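Local coordinates for protein suppressor of fused homolog (Drosophila melanogaster, PDB 6LPH) that binds a peptide of the kinase Fused and probably sequesters DNA-binding transcription factors, the present chain being the N-terminal part of the whole protein, at residues A[26-31]-A[178-183]; A[58-63]-A[227-232]; A[108-113]-A[124-129]. One frame throughout, in Å; residues are numbered along the deposited sequence.

Interaction 1: A[26-31]-A[178-183]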
loop_
_atom_site.group_PDB
_atom_site.type_symbol
_atom_site.label_atom_id
_atom_site.label_comp_id
_atom_site.label_asym_id
_atom_site.label_seq_id
_atom_site.Cartn_x
_atom_site.Cartn_y
_atom_site.Cartn_z
ATOM N N GLY A 26 15.932 4.435 -0.710
ATOM C CA GLY A 26 17.001 5.211 -0.040
ATOM C C GLY A 26 17.170 6.634 -0.583
ATOM O O GLY A 26 17.552 7.575 0.150
ATOM N N GLN A 27 16.869 6.800 -1.864
ATOM C CA GLN A 27 16.973 8.098 -2.530
ATOM C C GLN A 27 15.778 8.962 -2.177
ATOM O O GLN A 27 15.875 10.190 -2.089
ATOM C CB GLN A 27 16.961 7.909 -4.041
ATOM C CG GLN A 27 18.155 7.144 -4.582
ATOM C CD GLN A 27 19.373 8.010 -4.805
ATOM O OE1 GLN A 27 19.936 8.006 -5.897
ATOM N NE2 GLN A 27 19.793 8.746 -3.793
ATOM N N VAL A 28 14.639 8.308 -2.007
ATOM C CA VAL A 28 13.404 9.003 -1.734
ATOM C C VAL A 28 13.338 9.336 -0.228
ATOM O O VAL A 28 12.822 10.375 0.173
ATOM C CB VAL A 28 12.193 8.149 -2.209
ATOM C CG1 VAL A 28 10.853 8.707 -1.695
ATOM C CG2 VAL A 28 12.155 8.100 -3.722
ATOM N N TYR A 29 13.895 8.468 0.601
ATOM C CA TYR A 29 13.850 8.658 2.057
ATOM C C TYR A 29 15.262 8.608 2.617
ATOM O O TYR A 29 15.583 7.686 3.377
ATOM C CB TYR A 29 13.020 7.541 2.706
ATOM C CG TYR A 29 11.506 7.691 2.579
ATOM C CD1 TYR A 29 10.765 6.855 1.709
ATOM C CD2 TYR A 29 10.815 8.631 3.341
ATOM C CE1 TYR A 29 9.396 6.986 1.604
ATOM C CE2 TYR A 29 9.440 8.780 3.238
ATOM C CZ TYR A 29 8.736 7.948 2.368
ATOM O OH TYR A 29 7.369 8.067 2.249
ATOM N N PRO A 30 16.124 9.582 2.240
ATOM C CA PRO A 30 17.522 9.551 2.708
ATOM C C PRO A 30 17.636 9.646 4.235
ATOM O O PRO A 30 18.576 9.103 4.824
ATOM C CB PRO A 30 18.148 10.786 2.048
ATOM C CG PRO A 30 16.996 11.678 1.692
ATOM C CD PRO A 30 15.845 10.763 1.399
ATOM N N ASN A 31 16.662 10.276 4.879
ATOM C CA ASN A 31 16.704 10.405 6.353
ATOM C C ASN A 31 15.995 9.313 7.141
ATOM O O ASN A 31 15.865 9.408 8.365
ATOM C CB ASN A 31 16.244 11.793 6.768
ATOM C CG ASN A 31 17.022 12.864 6.061
ATOM O OD1 ASN A 31 18.247 12.849 6.088
ATOM N ND2 ASN A 31 16.330 13.755 5.375
ATOM N N ASP A 178 2.080 5.595 -7.726
ATOM C CA ASP A 178 2.708 6.237 -6.567
ATOM C C ASP A 178 3.443 7.528 -6.997
ATOM O O ASP A 178 4.370 7.467 -7.789
ATOM C CB ASP A 178 3.655 5.250 -5.835
ATOM C CG ASP A 178 4.160 5.808 -4.515
ATOM O OD1 ASP A 178 3.842 5.190 -3.478
ATOM O OD2 ASP A 178 4.847 6.868 -4.506
ATOM N N PRO A 179 3.024 8.693 -6.468
ATOM C CA PRO A 179 3.548 9.989 -6.914
ATOM C C PRO A 179 5.054 10.175 -6.634
ATOM O O PRO A 179 5.735 10.873 -7.382
ATOM C CB PRO A 179 2.713 11.007 -6.101
ATOM C CG PRO A 179 2.285 10.257 -4.881
ATOM C CD PRO A 179 2.103 8.825 -5.315
ATOM N N GLN A 180 5.553 9.570 -5.560
ATOM C CA GLN A 180 6.974 9.648 -5.182
ATOM C C GLN A 180 7.789 8.597 -5.905
ATOM O O GLN A 180 8.900 8.866 -6.390
ATOM C CB GLN A 180 7.115 9.294 -3.705
ATOM C CG GLN A 180 7.532 10.419 -2.857
ATOM C CD GLN A 180 7.513 10.047 -1.406
ATOM O OE1 GLN A 180 6.778 9.136 -0.981
ATOM N NE2 GLN A 180 8.326 10.748 -0.622
ATOM N N LEU A 181 7.261 7.379 -5.928
ATOM C CA LEU A 181 8.087 6.240 -6.358
ATOM C C LEU A 181 8.059 6.024 -7.856
ATOM O O LEU A 181 9.042 5.562 -8.420
ATOM C CB LEU A 181 7.716 4.956 -5.626
ATOM C CG LEU A 181 7.786 5.048 -4.096
ATOM C CD1 LEU A 181 7.510 3.692 -3.479
ATOM C CD2 LEU A 181 9.130 5.600 -3.655
ATOM N N GLY A 182 6.924 6.348 -8.478
ATOM C CA GLY A 182 6.774 6.206 -9.925
ATOM C C GLY A 182 7.040 4.786 -10.421
ATOM O O GLY A 182 6.540 3.811 -9.872
ATOM N N CYS A 183 7.845 4.665 -11.469
ATOM C CA CYS A 183 8.105 3.361 -12.059
ATOM C C CYS A 183 9.611 3.310 -12.289
ATOM O O CYS A 183 10.196 4.313 -12.661
ATOM C CB CYS A 183 7.335 3.216 -13.384
ATOM S SG CYS A 183 5.534 3.516 -13.264
#
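Val28 and Gln180 bring the two backbones closest, with 7.3 Å between their CA atoms, and the contacts between them are made by side chains. Val28 ends helix 16-28, and Tyr29 is the first residue to leave helical backbone angles. Across from them, residues 178-183 span a short loop that interrupts strand 172-186 and is organised by an Asx turn. Asp178 OD2 accepts Gln180 N at 3.0 Å, nearly end-on to the C-O bond. Leu181 N reaches the same oxygen, Asp178 OD2, at 2.8 Å, but from 40° above the carboxylate plane. The backbone bond from Gly182 N to Asp178 O closes the loop at 2.9 Å, and Gly182 leaves it with positive phi.

CB of Val28 and CB of Gln180 point toward each other's segments. The valine's branches divide the work: Val28 CG1, anti to the backbone N (chi1 169°), lies above the plane of the Gln180 amide, 3.4 Å from Gln180 NE2, while CG2 turns to Leu181. The glutamine reaches out with its chain extended beyond CG. Tyr29 meets the same amide of Gln180 with its hydroxyl end, ring and amide planes being steeply inclined to each other (76°). The stronger polar partners lie outside: His73 ND1 bonds to Tyr29 OH, and Arg107 NH2 binds both Gln180 OE1 and Asp178 OD2. His73 NE2 in turn bonds to Asp178 OD1, linking the residue after the helix to the Asx turn through one imidazole. With two amide hydrogens and a guanidinium around OD2, the carboxylate is probably stabilised as an anion. Beside this polar cluster the contact is apolar: Leu181 CD2 touches Val28 CG2 at 3.9 Å, the two side chains crossing at about a right angle.

Interaction 2: A[58-63]-A[227-232]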
loop_
_atom_site.group_PDB
_atom_site.type_symbol
_atom_site.label_atom_id
_atom_site.label_comp_id
_atom_site.label_asym_id
_atom_site.label_seq_id
_atom_site.Cartn_x
_atom_site.Cartn_y
_atom_site.Cartn_z
ATOM N N TYR A 58 7.182 3.756 6.234
ATOM C CA TYR A 58 7.873 5.022 6.423
ATOM C C TYR A 58 6.915 6.068 6.973
ATOM O O TYR A 58 5.719 5.998 6.732
ATOM C CB TYR A 58 8.419 5.538 5.077
ATOM C CG TYR A 58 9.595 4.774 4.530
ATOM C CD1 TYR A 58 9.413 3.700 3.627
ATOM C CD2 TYR A 58 10.897 5.115 4.907
ATOM C CE1 TYR A 58 10.498 2.991 3.126
ATOM C CE2 TYR A 58 11.998 4.434 4.379
ATOM C CZ TYR A 58 11.800 3.384 3.497
ATOM O OH TYR A 58 12.897 2.703 3.013
ATOM N N ASN A 59 7.465 7.039 7.697
ATOM C CA ASN A 59 6.729 8.245 8.046
ATOM C C ASN A 59 6.957 9.281 6.984
ATOM O O ASN A 59 8.109 9.524 6.596
ATOM C CB ASN A 59 7.222 8.835 9.378
ATOM C CG ASN A 59 6.421 10.064 9.791
ATOM O OD1 ASN A 59 5.245 9.954 10.083
ATOM N ND2 ASN A 59 7.048 11.229 9.798
ATOM N N TYR A 60 5.880 9.903 6.515
ATOM C CA TYR A 60 6.019 11.054 5.623
ATOM C C TYR A 60 5.447 12.300 6.317
ATOM O O TYR A 60 4.242 12.356 6.560
ATOM C CB TYR A 60 5.342 10.828 4.250
ATOM C CG TYR A 60 5.732 11.944 3.304
ATOM C CD1 TYR A 60 4.869 13.019 3.059
ATOM C CD2 TYR A 60 7.016 11.955 2.692
ATOM C CE1 TYR A 60 5.274 14.087 2.215
ATOM C CE2 TYR A 60 7.417 13.007 1.871
ATOM C CZ TYR A 60 6.550 14.067 1.637
ATOM O OH TYR A 60 6.952 15.112 0.812
ATOM N N PRO A 61 6.303 13.305 6.633
ATOM C CA PRO A 61 5.829 14.473 7.375
ATOM C C PRO A 61 4.760 15.302 6.659
ATOM O O PRO A 61 3.986 16.009 7.324
ATOM C CB PRO A 61 7.124 15.317 7.572
ATOM C CG PRO A 61 8.243 14.326 7.492
ATOM C CD PRO A 61 7.769 13.352 6.421
ATOM N N GLY A 62 4.728 15.253 5.328
ATOM C CA GLY A 62 3.738 16.029 4.579
ATOM C C GLY A 62 4.414 17.014 3.646
ATOM O O GLY A 62 5.654 17.039 3.543
ATOM N N ASP A 63 3.594 17.823 2.980
ATOM C CA ASP A 63 4.063 18.856 2.060
ATOM C C ASP A 63 2.901 19.831 1.882
ATOM O O ASP A 63 1.875 19.488 1.309
ATOM C CB ASP A 63 4.498 18.218 0.727
ATOM C CG ASP A 63 4.897 19.231 -0.319
ATOM O OD1 ASP A 63 5.727 18.879 -1.168
ATOM O OD2 ASP A 63 4.386 20.366 -0.322
ATOM N N GLY A 227 -5.776 14.802 -1.153
ATOM C CA GLY A 227 -4.781 15.726 -1.705
ATOM C C GLY A 227 -4.027 15.169 -2.912
ATOM O O GLY A 227 -4.377 14.096 -3.461
ATOM N N ASP A 228 -2.977 15.886 -3.315
ATOM C CA ASP A 228 -2.190 15.526 -4.505
ATOM C C ASP A 228 -1.730 14.073 -4.534
ATOM O O ASP A 228 -1.697 13.440 -5.604
ATOM C CB ASP A 228 -0.919 16.357 -4.495
ATOM C CG ASP A 228 -0.727 17.128 -5.729
ATOM O OD1 ASP A 228 -0.786 16.504 -6.824
ATOM O OD2 ASP A 228 -0.501 18.374 -5.604
ATOM N N TRP A 229 -1.352 13.542 -3.368
ATOM C CA TRP A 229 -0.763 12.200 -3.318
ATOM C C TRP A 229 -1.699 11.105 -2.920
ATOM O O TRP A 229 -1.243 9.998 -2.610
ATOM C CB TRP A 229 0.431 12.179 -2.380
ATOM C CG TRP A 229 1.659 12.852 -2.922
ATOM C CD1 TRP A 229 1.773 13.691 -4.037
ATOM C CD2 TRP A 229 2.994 12.809 -2.332
ATOM N NE1 TRP A 229 3.058 14.139 -4.173
ATOM C CE2 TRP A 229 3.847 13.648 -3.186
ATOM C CE3 TRP A 229 3.551 12.181 -1.216
ATOM C CZ2 TRP A 229 5.205 13.829 -2.918
ATOM C CZ3 TRP A 229 4.926 12.365 -0.961
ATOM C CH2 TRP A 229 5.722 13.173 -1.789
ATOM N N LEU A 230 -3.003 11.402 -2.930
ATOM C CA LEU A 230 -4.056 10.388 -2.742
ATOM C C LEU A 230 -3.857 9.585 -1.450
ATOM O O LEU A 230 -3.809 8.364 -1.452
ATOM C CB LEU A 230 -4.165 9.481 -3.983
ATOM C CG LEU A 230 -4.690 10.186 -5.250
ATOM C CD1 LEU A 230 -4.487 9.348 -6.513
ATOM C CD2 LEU A 230 -6.150 10.609 -5.098
ATOM N N VAL A 231 -3.724 10.298 -0.341
ATOM C CA VAL A 231 -3.605 9.664 0.948
ATOM C C VAL A 231 -4.985 9.146 1.350
ATOM O O VAL A 231 -5.991 9.855 1.228
ATOM C CB VAL A 231 -3.066 10.663 1.994
ATOM C CG1 VAL A 231 -3.155 10.092 3.422
ATOM C CG2 VAL A 231 -1.630 11.060 1.632
ATOM N N THR A 232 -5.025 7.912 1.825
ATOM C CA THR A 232 -6.285 7.346 2.348
ATOM C C THR A 232 -6.521 7.693 3.823
ATOM O O THR A 232 -5.663 7.406 4.664
ATOM C CB THR A 232 -6.264 5.819 2.214
ATOM O OG1 THR A 232 -6.098 5.478 0.838
ATOM C CG2 THR A 232 -7.562 5.180 2.776
#
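A type I beta turn, Gly227 to Leu230, presents Trp229 to Tyr60 at the end of strand 54-60. The turn is closed by the backbone bond from Leu230 N to Gly227 O, 3.1 Å long. From it the indole reaches out six-membered ring first, and Trp229 CZ3 comes over one face of the phenol ring, 3.5 Å from Tyr60 CZ. Trp229 CH2, the next atom of the benzo rim, lies 3.5 Å from Tyr60 OH. The Tyr60 ring and the six-membered ring of Trp229 meet obliquely, their planes inclined at 41°. Strand 54-60 belongs to the mixed sheet of this N-terminal part, whereas Trp229 comes from the loop between helices 201-219 and 240-243; the pair therefore joins this late loop to the sheet. Tyr60 places its ring there with CG anti to the backbone N (chi1 -170°). The phenol is held from both sides, because Pro61 CD lies over the opposite face, toward its rim. Gln180 touches both aromatic side chains, and Trp229 also packs on Pro179 and Arg107. The turn itself is tied to the sheet by Gln195 NE2, which bonds to Trp229 O.

Interaction 3: A[108-113]-A[124-129]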
loop_
_atom_site.group_PDB
_atom_site.type_symbol
_atom_site.label_atom_id
_atom_site.label_comp_id
_atom_site.label_asym_id
_atom_site.label_seq_id
_atom_site.Cartn_x
_atom_site.Cartn_y
_atom_site.Cartn_z
ATOM N N LEU A 108 -1.388 6.143 4.335
ATOM C CA LEU A 108 -2.435 6.122 5.371
ATOM C C LEU A 108 -2.372 7.350 6.302
ATOM O O LEU A 108 -1.382 7.553 7.010
ATOM C CB LEU A 108 -2.347 4.816 6.143
ATOM C CG LEU A 108 -3.239 4.739 7.412
ATOM C CD1 LEU A 108 -4.713 4.767 7.043
ATOM C CD2 LEU A 108 -2.892 3.477 8.212
ATOM N N ALA A 109 -3.436 8.158 6.297
ATOM C CA ALA A 109 -3.481 9.395 7.079
ATOM C C ALA A 109 -3.376 9.084 8.566
ATOM O O ALA A 109 -3.972 8.122 9.061
ATOM C CB ALA A 109 -4.764 10.188 6.780
ATOM N N LYS A 110 -2.568 9.875 9.267
ATOM C CA LYS A 110 -2.456 9.744 10.701
ATOM C C LYS A 110 -3.761 10.221 11.266
ATOM O O LYS A 110 -4.349 11.179 10.764
ATOM C CB LYS A 110 -1.284 10.572 11.259
ATOM C CG LYS A 110 0.074 10.098 10.734
ATOM C CD LYS A 110 1.206 10.643 11.573
ATOM C CE LYS A 110 2.529 10.360 10.880
ATOM N NZ LYS A 110 3.672 11.004 11.589
ATOM N N THR A 111 -4.221 9.542 12.303
ATOM C CA THR A 111 -5.468 9.897 12.962
ATOM C C THR A 111 -5.263 11.133 13.857
ATOM O O THR A 111 -4.124 11.532 14.113
ATOM C CB THR A 111 -5.944 8.723 13.822
ATOM O OG1 THR A 111 -4.918 8.391 14.767
ATOM C CG2 THR A 111 -6.250 7.505 12.952
ATOM N N GLU A 112 -6.356 11.737 14.329
ATOM C CA GLU A 112 -6.247 12.862 15.269
ATOM C C GLU A 112 -5.502 12.449 16.535
ATOM O O GLU A 112 -4.646 13.193 17.033
ATOM C CB GLU A 112 -7.618 13.466 15.611
ATOM C CG GLU A 112 -8.040 14.596 14.675
ATOM C CD GLU A 112 -8.392 14.113 13.271
ATOM O OE1 GLU A 112 -7.690 14.494 12.299
ATOM O OE2 GLU A 112 -9.371 13.339 13.140
ATOM N N ILE A 113 -5.813 11.254 17.033
ATOM C CA ILE A 113 -5.123 10.687 18.197
ATOM C C ILE A 113 -3.596 10.607 17.975
ATOM O O ILE A 113 -2.815 11.103 18.802
ATOM C CB ILE A 113 -5.789 9.352 18.663
ATOM C CG1 ILE A 113 -4.780 8.218 18.878
ATOM C CG2 ILE A 113 -6.819 8.876 17.643
ATOM C CD1 ILE A 113 -3.815 8.412 20.024
ATOM N N LYS A 124 9.474 7.888 22.898
ATOM C CA LYS A 124 9.934 7.038 21.822
ATOM C C LYS A 124 9.154 7.299 20.523
ATOM O O LYS A 124 8.012 7.758 20.563
ATOM C CB LYS A 124 9.868 5.567 22.253
ATOM C CG LYS A 124 10.853 5.213 23.360
ATOM C CD LYS A 124 11.619 3.929 23.074
ATOM C CE LYS A 124 12.507 4.043 21.837
ATOM N NZ LYS A 124 13.590 5.065 21.940
ATOM N N PRO A 125 9.769 7.023 19.365
ATOM C CA PRO A 125 9.067 7.355 18.116
ATOM C C PRO A 125 7.773 6.533 17.983
ATOM O O PRO A 125 7.822 5.332 18.184
ATOM C CB PRO A 125 10.066 6.933 17.019
ATOM C CG PRO A 125 11.349 6.649 17.711
ATOM C CD PRO A 125 11.013 6.271 19.120
ATOM N N GLN A 126 6.646 7.175 17.658
ATOM C CA GLN A 126 5.369 6.487 17.397
ATOM C C GLN A 126 5.468 5.384 16.302
ATOM O O GLN A 126 6.047 5.584 15.246
ATOM C CB GLN A 126 4.263 7.522 17.093
ATOM C CG GLN A 126 4.129 7.941 15.632
ATOM C CD GLN A 126 4.260 9.445 15.367
ATOM O OE1 GLN A 126 4.058 9.928 14.218
ATOM N NE2 GLN A 126 4.616 10.202 16.419
ATOM N N ARG A 127 4.931 4.209 16.584
ATOM C CA ARG A 127 4.974 3.066 15.657
ATOM C C ARG A 127 3.860 3.200 14.590
ATOM O O ARG A 127 2.747 3.550 14.923
ATOM C CB ARG A 127 4.811 1.787 16.486
ATOM C CG ARG A 127 5.094 0.469 15.770
ATOM C CD ARG A 127 5.909 -0.418 16.699
ATOM N NE ARG A 127 7.020 0.371 17.236
ATOM C CZ ARG A 127 7.776 0.029 18.266
ATOM N NH1 ARG A 127 7.563 -1.114 18.915
ATOM N NH2 ARG A 127 8.750 0.845 18.649
ATOM N N PRO A 128 4.155 2.946 13.303
ATOM C CA PRO A 128 3.075 2.957 12.310
ATOM C C PRO A 128 2.104 1.811 12.590
ATOM O O PRO A 128 2.536 0.775 13.109
ATOM C CB PRO A 128 3.792 2.645 10.983
ATOM C CG PRO A 128 5.257 2.882 11.253
ATOM C CD PRO A 128 5.458 2.597 12.707
ATOM N N PRO A 129 0.814 1.974 12.239
ATOM C CA PRO A 129 -0.100 0.828 12.291
ATOM C C PRO A 129 0.392 -0.272 11.362
ATOM O O PRO A 129 1.009 0.022 10.320
ATOM C CB PRO A 129 -1.415 1.395 11.767
ATOM C CG PRO A 129 -1.297 2.869 11.831
ATOM C CD PRO A 129 0.163 3.172 11.683
#
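Lys110 NZ donates to Gln126 OE1 over 2.9 Å, and the same ammonium makes a cation-pi contact with Trp72. Asn59 OD1 also faces NZ, though at a distance too short to be trusted. The C=O...N angle from Gln126 to Lys110 NZ is 178°, so the nitrogen sits almost straight ahead of the carbonyl bond. Lysine and glutamine cross at about a right angle: the lysine arrives as a chain extended beyond CG, while Gln126 bends at chi2 (-123°) to present its oxygen. The last methylene follows the ammonium, with Lys110 CE 3.7 Å from Gln126 OE1. Separately, Leu108 CD2 packs on Pro129 CG at 4.0 Å, the two side chains meeting obliquely.

The contact closes the excursion that leaves strand 97-109, runs through helix 112-120 and returns as the proline-rich run 124-129, whose residues 125-129 keep backbone angles close to polyproline II. Thr111 is the N-cap of that helix. Trp72 of strand 71-77 lies against Gln126, Pro128 and Pro129, and Arg127 packs on an apolar side chain of the bound peptide. With the lysine charge straight ahead of the carbonyl, it would be expected to polarise the Gln126 C=O, and the bond fixes which end of that amide faces the lysine.

Overall arrangement
All three contacts reach the same mixed sheet. The centres of interactions 1 and 2 are 12 Å apart, and their segments alternate along the chain; they touch directly, for instance where Tyr29 stacks on Tyr58. Interaction 3, with segments only 11 residues apart, falls in sequence between the two halves of each of the others. It borders interaction 2, centres 13 Å apart, through Thr232 O and Ala109 N, but stays about 9 Å from interaction 1 at the nearest atoms. Interaction 2 thus sits between the others, and together the three tie the N-terminal helix, the late loop and the peptide-contacting proline run to one sheet.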